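Local coordinates for protein carbamate kinase (Mycoplasma penetrans, PDB 4AXS) that probably catalyses the reversible transfer of a phosphoryl group between carbamoyl phosphate and ADP, yielding ATP, at residues Thr113-Glu118 with Lys126-Phe131; Asp255-Asp260 with Lys267-Val272; Met299-Val302 with Asn307-Ala310. All blocks are in the same frame, centred on the assembly; numbering follows the deposited sequence.

Contact 1: residues Thr113-Glu118 with Lys126-Phe131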
loop_
_atom_site.group_PDB
_atom_site.type_symbol
_atom_site.label_atom_id
_atom_site.label_comp_id
_atom_site.label_asym_id
_atom_site.label_seq_id
_atom_site.Cartn_x
_atom_site.Cartn_y
_atom_site.Cartn_z
ATOM N N THR A 113 7.180 -9.442 -1.208
ATOM C CA THR A 113 8.220 -10.378 -0.804
ATOM C C THR A 113 8.393 -11.444 -1.884
ATOM O O THR A 113 9.464 -11.577 -2.489
ATOM C CB THR A 113 7.878 -11.102 0.508
ATOM O OG1 THR A 113 7.774 -10.159 1.578
ATOM C CG2 THR A 113 8.959 -12.099 0.850
ATOM N N ALA A 114 7.312 -12.186 -2.127
ATOM C CA ALA A 114 7.364 -13.395 -2.935
ATOM C C ALA A 114 7.952 -13.170 -4.320
ATOM O O ALA A 114 8.792 -13.950 -4.787
ATOM C CB ALA A 114 5.993 -14.011 -3.030
ATOM N N ILE A 115 7.528 -12.105 -4.983
ATOM C CA ILE A 115 7.963 -11.908 -6.357
ATOM C C ILE A 115 9.388 -11.374 -6.382
ATOM O O ILE A 115 10.167 -11.686 -7.285
ATOM C CB ILE A 115 7.013 -10.992 -7.144
ATOM C CG1 ILE A 115 7.597 -10.688 -8.517
ATOM C CG2 ILE A 115 6.797 -9.689 -6.390
ATOM C CD1 ILE A 115 6.859 -9.605 -9.243
ATOM N N SER A 116 9.723 -10.561 -5.387
ATOM C CA SER A 116 11.105 -10.156 -5.174
ATOM C C SER A 116 11.920 -11.428 -4.946
ATOM O O SER A 116 12.937 -11.658 -5.603
ATOM C CB SER A 116 11.214 -9.228 -3.955
ATOM O OG SER A 116 10.981 -7.865 -4.291
ATOM N N ASN A 117 11.451 -12.259 -4.022
ATOM C CA ASN A 117 12.145 -13.489 -3.682
ATOM C C ASN A 117 12.404 -14.373 -4.902
ATOM O O ASN A 117 13.542 -14.788 -5.137
ATOM C CB ASN A 117 11.372 -14.259 -2.618
ATOM C CG ASN A 117 11.774 -13.868 -1.217
ATOM O OD1 ASN A 117 12.645 -13.014 -1.028
ATOM N ND2 ASN A 117 11.152 -14.495 -0.219
ATOM N N GLU A 118 11.354 -14.649 -5.678
ATOM C CA GLU A 118 11.488 -15.493 -6.864
ATOM C C GLU A 118 12.478 -14.923 -7.876
ATOM O O GLU A 118 13.294 -15.656 -8.426
ATOM C CB GLU A 118 10.133 -15.728 -7.540
ATOM C CG GLU A 118 9.138 -16.503 -6.700
ATOM C CD GLU A 118 9.686 -17.833 -6.232
ATOM O OE1 GLU A 118 10.514 -18.411 -6.966
ATOM O OE2 GLU A 118 9.297 -18.296 -5.133
ATOM N N LYS A 126 16.015 -6.375 -10.418
ATOM C CA LYS A 126 14.883 -5.550 -10.830
ATOM C C LYS A 126 14.137 -5.086 -9.592
ATOM O O LYS A 126 13.999 -5.841 -8.633
ATOM C CB LYS A 126 13.929 -6.365 -11.706
ATOM C CG LYS A 126 13.769 -5.824 -13.104
ATOM C CD LYS A 126 13.048 -6.809 -13.998
ATOM C CE LYS A 126 13.095 -6.332 -15.445
ATOM N NZ LYS A 126 14.475 -5.873 -15.814
ATOM N N ASP A 127 13.638 -3.858 -9.605
ATOM C CA ASP A 127 12.863 -3.398 -8.458
ATOM C C ASP A 127 11.382 -3.758 -8.581
ATOM O O ASP A 127 10.698 -3.299 -9.511
ATOM C CB ASP A 127 13.041 -1.896 -8.238
ATOM C CG ASP A 127 14.332 -1.563 -7.509
ATOM O OD1 ASP A 127 14.783 -2.385 -6.675
ATOM O OD2 ASP A 127 14.892 -0.474 -7.761
ATOM N N VAL A 128 10.899 -4.587 -7.650
ATOM C CA VAL A 128 9.467 -4.852 -7.550
ATOM C C VAL A 128 8.795 -3.776 -6.699
ATOM O O VAL A 128 9.227 -3.510 -5.581
ATOM C CB VAL A 128 9.142 -6.245 -6.963
ATOM C CG1 VAL A 128 7.688 -6.588 -7.221
ATOM C CG2 VAL A 128 10.022 -7.322 -7.572
ATOM N N LEU A 129 7.741 -3.167 -7.245
ATOM C CA LEU A 129 7.008 -2.073 -6.601
ATOM C C LEU A 129 5.530 -2.422 -6.347
ATOM O O LEU A 129 4.938 -3.174 -7.104
ATOM C CB LEU A 129 7.075 -0.826 -7.484
ATOM C CG LEU A 129 8.248 0.152 -7.349
ATOM C CD1 LEU A 129 9.464 -0.517 -6.737
ATOM C CD2 LEU A 129 8.583 0.780 -8.707
ATOM N N TYR A 130 4.945 -1.876 -5.277
ATOM C CA TYR A 130 3.506 -1.984 -5.031
ATOM C C TYR A 130 2.923 -0.609 -4.811
ATOM O O TYR A 130 3.134 -0.009 -3.760
ATOM C CB TYR A 130 3.148 -2.873 -3.822
ATOM C CG TYR A 130 1.659 -3.186 -3.771
ATOM C CD1 TYR A 130 0.736 -2.247 -3.298
ATOM C CD2 TYR A 130 1.172 -4.401 -4.244
ATOM C CE1 TYR A 130 -0.619 -2.515 -3.284
ATOM C CE2 TYR A 130 -0.186 -4.694 -4.235
ATOM C CZ TYR A 130 -1.080 -3.754 -3.765
ATOM O OH TYR A 130 -2.422 -4.065 -3.766
ATOM N N PHE A 131 2.188 -0.110 -5.799
ATOM C CA PHE A 131 1.508 1.169 -5.672
ATOM C C PHE A 131 0.119 0.994 -5.071
ATOM O O PHE A 131 -0.734 0.304 -5.626
ATOM C CB PHE A 131 1.374 1.862 -7.026
ATOM C CG PHE A 131 2.664 2.027 -7.753
ATOM C CD1 PHE A 131 3.118 1.043 -8.617
ATOM C CD2 PHE A 131 3.431 3.168 -7.587
ATOM C CE1 PHE A 131 4.317 1.186 -9.293
ATOM C CE2 PHE A 131 4.633 3.319 -8.266
ATOM C CZ PHE A 131 5.070 2.324 -9.121
#
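A small, buried, apolar contact joins I115 and S116, on the helix 96-121, to V128 at the start of the strand 128-130. No hydrogen bond crosses between the two segments. The backbones keep their distance, the nearest CA atoms being those of S116 and V128 at 6.0 Å, and the side chains fill the gap. V128 sends both of its methyl groups to the helix, each to a different residue. CG1 lies anti to the backbone N (chi1 -165°) and is met by the branch methyl of I115, CG2, at 3.3 Å, while the chain end of I115, CD1, lies 3.7 Å from the same V128 CG1. I115 thus sets both a branch and its chain end against a single methyl. The other valine methyl, CG2, meets S116 OG at 3.5 Å, an approach of hydroxyl to carbon. That hydroxyl stands beside its own backbone N and is bonded weakly to L112 O one turn back in the helix, which lets a polar atom sit in an apolar seam. Helix and strand follow each other through a short connection, and the strand pairs in parallel with the strand 205-207, the helix lying against this pair as in the alpha/beta architecture of the amino acid kinase family. Beta-branched residues suit both places: V128 is compact enough to fit close to the helix and also touches L112 and L119, and I115 reaches on to V205 and to I54 of the helix 48-59. The neighbouring subunit lies close by: S116 packs on I191 of that chain, N117 OD1 accepts a hydrogen bond from Y223 N of the second subunit, and F131 meets F131 of the second subunit ring to ring.

Contact 2: residues Asp255-Asp260 with Lys267-Val272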
loop_
_atom_site.group_PDB
_atom_site.type_symbol
_atom_site.label_atom_id
_atom_site.label_comp_id
_atom_site.label_asym_id
_atom_site.label_seq_id
_atom_site.Cartn_x
_atom_site.Cartn_y
_atom_site.Cartn_z
ATOM N N ASP A 255 -9.329 -24.515 -17.391
ATOM C CA ASP A 255 -8.418 -24.752 -18.511
ATOM C C ASP A 255 -8.871 -24.024 -19.785
ATOM O O ASP A 255 -8.045 -23.507 -20.544
ATOM C CB ASP A 255 -8.275 -26.251 -18.767
ATOM C CG ASP A 255 -9.616 -26.937 -18.968
ATOM O OD1 ASP A 255 -10.645 -26.369 -18.523
ATOM O OD2 ASP A 255 -9.641 -28.039 -19.577
ATOM N N TYR A 256 -10.187 -23.989 -20.004
ATOM C CA TYR A 256 -10.791 -23.233 -21.104
ATOM C C TYR A 256 -12.117 -22.647 -20.656
ATOM O O TYR A 256 -12.764 -23.173 -19.734
ATOM C CB TYR A 256 -11.053 -24.135 -22.319
ATOM C CG TYR A 256 -9.838 -24.887 -22.793
ATOM C CD1 TYR A 256 -8.966 -24.325 -23.716
ATOM C CD2 TYR A 256 -9.560 -26.154 -22.308
ATOM C CE1 TYR A 256 -7.846 -25.009 -24.146
ATOM C CE2 TYR A 256 -8.446 -26.850 -22.730
ATOM C CZ TYR A 256 -7.592 -26.275 -23.647
ATOM O OH TYR A 256 -6.483 -26.974 -24.062
ATOM N N VAL A 257 -12.542 -21.566 -21.303
ATOM C CA VAL A 257 -13.917 -21.135 -21.108
ATOM C C VAL A 257 -14.794 -21.949 -22.056
ATOM O O VAL A 257 -14.513 -22.056 -23.244
ATOM C CB VAL A 257 -14.124 -19.607 -21.286
ATOM C CG1 VAL A 257 -12.818 -18.920 -21.699
ATOM C CG2 VAL A 257 -15.293 -19.306 -22.263
ATOM N N TYR A 258 -15.839 -22.550 -21.511
ATOM C CA TYR A 258 -16.707 -23.406 -22.302
ATOM C C TYR A 258 -17.979 -22.685 -22.740
ATOM O O TYR A 258 -18.395 -21.697 -22.130
ATOM C CB TYR A 258 -17.031 -24.691 -21.534
ATOM C CG TYR A 258 -15.858 -25.649 -21.452
ATOM C CD1 TYR A 258 -14.822 -25.437 -20.553
ATOM C CD2 TYR A 258 -15.780 -26.763 -22.285
ATOM C CE1 TYR A 258 -13.747 -26.305 -20.479
ATOM C CE2 TYR A 258 -14.707 -27.640 -22.214
ATOM C CZ TYR A 258 -13.691 -27.402 -21.308
ATOM O OH TYR A 258 -12.614 -28.265 -21.231
ATOM N N VAL A 259 -18.567 -23.163 -23.830
ATOM C CA VAL A 259 -19.914 -22.748 -24.201
ATOM C C VAL A 259 -20.830 -23.976 -24.177
ATOM O O VAL A 259 -20.374 -25.099 -24.380
ATOM C CB VAL A 259 -19.957 -21.979 -25.560
ATOM C CG1 VAL A 259 -19.397 -20.558 -25.387
ATOM C CG2 VAL A 259 -19.199 -22.739 -26.657
ATOM N N ASP A 260 -22.107 -23.761 -23.879
ATOM C CA ASP A 260 -23.074 -24.852 -23.821
ATOM C C ASP A 260 -22.684 -25.908 -22.803
ATOM O O ASP A 260 -22.887 -27.094 -23.042
ATOM C CB ASP A 260 -23.210 -25.527 -25.192
ATOM C CG ASP A 260 -23.926 -24.660 -26.212
ATOM O OD1 ASP A 260 -24.922 -23.992 -25.850
ATOM O OD2 ASP A 260 -23.485 -24.654 -27.382
ATOM N N LYS A 267 -18.620 -27.033 -25.916
ATOM C CA LYS A 267 -17.371 -26.843 -26.638
ATOM C C LYS A 267 -16.433 -25.931 -25.865
ATOM O O LYS A 267 -16.865 -24.979 -25.201
ATOM C CB LYS A 267 -17.628 -26.263 -28.031
ATOM C CG LYS A 267 -18.217 -27.245 -29.013
ATOM C CD LYS A 267 -18.494 -26.608 -30.375
ATOM C CE LYS A 267 -19.084 -27.625 -31.351
ATOM N NZ LYS A 267 -19.476 -26.997 -32.641
ATOM N N ALA A 268 -15.144 -26.238 -25.969
ATOM C CA ALA A 268 -14.086 -25.436 -25.374
ATOM C C ALA A 268 -13.577 -24.418 -26.384
ATOM O O ALA A 268 -13.267 -24.763 -27.525
ATOM C CB ALA A 268 -12.944 -26.331 -24.924
ATOM N N LEU A 269 -13.485 -23.162 -25.966
ATOM C CA LEU A 269 -12.953 -22.123 -26.837
ATOM C C LEU A 269 -11.428 -22.077 -26.730
ATOM O O LEU A 269 -10.877 -22.051 -25.634
ATOM C CB LEU A 269 -13.565 -20.761 -26.481
ATOM C CG LEU A 269 -15.086 -20.762 -26.305
ATOM C CD1 LEU A 269 -15.610 -19.363 -25.990
ATOM C CD2 LEU A 269 -15.771 -21.350 -27.539
ATOM N N LYS A 270 -10.750 -22.082 -27.872
ATOM C CA LYS A 270 -9.292 -22.052 -27.907
ATOM C C LYS A 270 -8.847 -20.668 -28.348
ATOM O O LYS A 270 -8.247 -19.921 -27.579
ATOM C CB LYS A 270 -8.769 -23.109 -28.872
ATOM C CG LYS A 270 -9.517 -24.438 -28.777
ATOM C CD LYS A 270 -8.990 -25.447 -29.785
ATOM C CE LYS A 270 -9.522 -26.848 -29.507
ATOM N NZ LYS A 270 -8.482 -27.890 -29.786
ATOM N N THR A 271 -9.137 -20.333 -29.597
ATOM C CA THR A 271 -9.087 -18.943 -30.014
ATOM C C THR A 271 -10.534 -18.493 -30.169
ATOM O O THR A 271 -11.454 -19.311 -30.051
ATOM C CB THR A 271 -8.295 -18.758 -31.315
ATOM O OG1 THR A 271 -7.012 -19.378 -31.174
ATOM C CG2 THR A 271 -8.086 -17.287 -31.601
ATOM N N VAL A 272 -10.744 -17.202 -30.398
ATOM C CA VAL A 272 -12.089 -16.668 -30.526
ATOM C C VAL A 272 -11.940 -15.175 -30.710
ATOM O O VAL A 272 -10.850 -14.634 -30.536
ATOM C CB VAL A 272 -13.001 -17.148 -29.389
ATOM C CG1 VAL A 272 -12.547 -16.523 -28.042
ATOM C CG2 VAL A 272 -14.456 -16.839 -29.697
#
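Y256, Y258 and A268 meet on one side of this antiparallel pairing, while V257, V259 and L269 pack together as its aliphatic group. The methyl of A268 is small enough to be approached by two tyrosines. The ring of Y258 leans back over its cross-strand partner until CE2 lies 3.5 Å from A268 CB, with CG beside its own backbone N (chi1 -73°). Y256 instead brings its CB to 3.9 Å from A268 CB, and its ring carbon CD1 comes near the carbonyl oxygen of L269; both rings approach obliquely. D255 OD1 lies in the plane of the Y258 ring at its edge, and the hydroxyl of Y258 gives D255 OD2 only a weak bond.

L269 turns both of its methyls to the valines. Its CD1 is 3.7 Å from V257 CG2, the two side chains meeting at a slant, and also touches V259; CD2 lies 3.8 Å from V259 CG2, and the side chains of L269 and V259 cross at about a right angle. Branched aliphatic residues suit this buried side, and the exposed K267 touches V259 through its CB and then extends away from it.

The backbone forms a beta hairpin with Y258 and A268 as a non-hydrogen-bonded pair and V259 and K267 as a hydrogen-bonded one. V259 N donates to K267 O at 2.8 Å, and K267 N returns a bond to V259 O. L269 N also donates to V257 O at 3.1 Å, with an almost straight N-H...O angle of 169°.

At its base the hairpin is held by T328 of the strand 328-330, whose OG1 bonds to both V257 N and L269 O, while V259 and L269 rest on F280 of the helix 274-282.

Contact 3: residues Met299-Val302 with Asn307-Ala310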
loop_
_atom_site.group_PDB
_atom_site.type_symbol
_atom_site.label_atom_id
_atom_site.label_comp_id
_atom_site.label_asym_id
_atom_site.label_seq_id
_atom_site.Cartn_x
_atom_site.Cartn_y
_atom_site.Cartn_z
ATOM N N MET A 299 -12.405 -8.467 -23.779
ATOM C CA MET A 299 -12.860 -7.875 -25.035
ATOM C C MET A 299 -12.456 -6.400 -25.086
ATOM O O MET A 299 -11.870 -5.930 -26.073
ATOM C CB MET A 299 -14.383 -8.043 -25.179
ATOM C CG MET A 299 -14.797 -9.503 -25.395
ATOM S SD MET A 299 -16.540 -9.974 -25.201
ATOM C CE MET A 299 -17.410 -9.001 -26.430
ATOM N N GLY A 300 -12.748 -5.683 -24.002
ATOM C CA GLY A 300 -12.463 -4.265 -23.930
ATOM C C GLY A 300 -11.017 -3.932 -24.244
ATOM O O GLY A 300 -10.716 -2.834 -24.715
ATOM N N PHE A 301 -10.122 -4.883 -23.992
ATOM C CA PHE A 301 -8.691 -4.650 -24.170
ATOM C C PHE A 301 -8.207 -4.938 -25.593
ATOM O O PHE A 301 -7.479 -4.130 -26.176
ATOM C CB PHE A 301 -7.876 -5.451 -23.149
ATOM C CG PHE A 301 -6.401 -5.512 -23.462
ATOM C CD1 PHE A 301 -5.600 -4.382 -23.331
ATOM C CD2 PHE A 301 -5.817 -6.700 -23.882
ATOM C CE1 PHE A 301 -4.252 -4.431 -23.621
ATOM C CE2 PHE A 301 -4.466 -6.760 -24.168
ATOM C CZ PHE A 301 -3.680 -5.620 -24.037
ATOM N N VAL A 302 -8.612 -6.081 -26.154
ATOM C CA VAL A 302 -8.173 -6.453 -27.507
ATOM C C VAL A 302 -8.945 -5.731 -28.609
ATOM O O VAL A 302 -8.482 -5.666 -29.745
ATOM C CB VAL A 302 -8.258 -7.979 -27.776
ATOM C CG1 VAL A 302 -7.463 -8.750 -26.744
ATOM C CG2 VAL A 302 -9.715 -8.453 -27.823
ATOM N N ASN A 307 -2.822 -6.243 -32.754
ATOM C CA ASN A 307 -1.513 -6.546 -32.174
ATOM C C ASN A 307 -1.516 -7.074 -30.723
ATOM O O ASN A 307 -0.467 -7.107 -30.069
ATOM C CB ASN A 307 -0.574 -5.331 -32.308
ATOM C CG ASN A 307 -1.239 -4.003 -31.919
ATOM O OD1 ASN A 307 -0.647 -3.198 -31.199
ATOM N ND2 ASN A 307 -2.458 -3.767 -32.406
ATOM N N ARG A 308 -2.681 -7.493 -30.227
ATOM C CA ARG A 308 -2.816 -7.868 -28.817
ATOM C C ARG A 308 -3.857 -8.953 -28.575
ATOM O O ARG A 308 -4.885 -9.004 -29.253
ATOM C CB ARG A 308 -3.141 -6.638 -27.947
ATOM C CG ARG A 308 -4.384 -5.862 -28.385
ATOM C CD ARG A 308 -4.782 -4.783 -27.370
ATOM N NE ARG A 308 -3.696 -3.844 -27.082
ATOM C CZ ARG A 308 -3.841 -2.692 -26.427
ATOM N NH1 ARG A 308 -5.037 -2.307 -25.987
ATOM N NH2 ARG A 308 -2.786 -1.913 -26.223
ATOM N N SER A 309 -3.588 -9.812 -27.598
ATOM C CA SER A 309 -4.516 -10.877 -27.239
ATOM C C SER A 309 -4.847 -10.850 -25.750
ATOM O O SER A 309 -4.294 -10.050 -24.992
ATOM C CB SER A 309 -3.956 -12.247 -27.644
ATOM O OG SER A 309 -2.580 -12.365 -27.311
ATOM N N ALA A 310 -5.764 -11.717 -25.336
ATOM C CA ALA A 310 -6.106 -11.850 -23.925
ATOM C C ALA A 310 -6.251 -13.322 -23.621
ATOM O O ALA A 310 -6.920 -14.059 -24.355
ATOM C CB ALA A 310 -7.392 -11.092 -23.590
#
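R308 and F301 meet at the tight alpha-to-beta connection from the helix 292-302 into the strand 309-313 of the mixed sheet in this amino acid kinase fold, and the outer part of the arginine, from CD to the guanidinium, lies over the phenylalanine ring. R308 CB starts 4.0 Å from the ring carbon CE2 of F301. CG, placed between the backbone N and the carbonyl carbon, passes close to V302 CA. R308 CD then sits over one face of the ring in a CH-pi contact 15° off the normal, and also lies 3.0 Å from F301 O. A bend at chi3 carries the chain onward: NE lies near F301 CZ, and the guanidinium carbon CZ of R308 is 3.3 Å from F301 CE1, the two planes being just 14° apart. NH2 lies farther from the same CE1. An aromatic residue suits the site because its flat face matches both the methylene and the guanidinium, and arginine because its long chain reaches back to the helix end. D241 is a long, weak ionic partner of NH1.

On the strand side, V302 CG1 lies 3.9 Å from A310 CB, whose small methyl lets the strand backbone come close to V302; both residues also touch I330. S309 O stands at the edge of the F301 ring. At the arginine tip, R308 NH1 donates to F301 O at 3.1 Å, with an N-H...O angle of 172° and the oxygen in the guanidinium plane.

Contacts 1 and 3 are both buried and each sets a helix against a strand that follows it, but contact 1 is made by methyl groups and one hydroxyl, with no bond across it, whereas contact 3 adds an arginine laid on an aromatic face and bonded to a helix carbonyl. Contact 2 is only partly buried and is the one held mainly by backbone hydrogen bonds, as a projecting hairpin. Contacts 2 and 3, with centres about 17 Å apart, share neighbours: both touch the helix 274-282 and the strand 328-330. Contact 1, about 33 Å from contact 2 between centres, lies beside the second subunit, which touches neither of the other two.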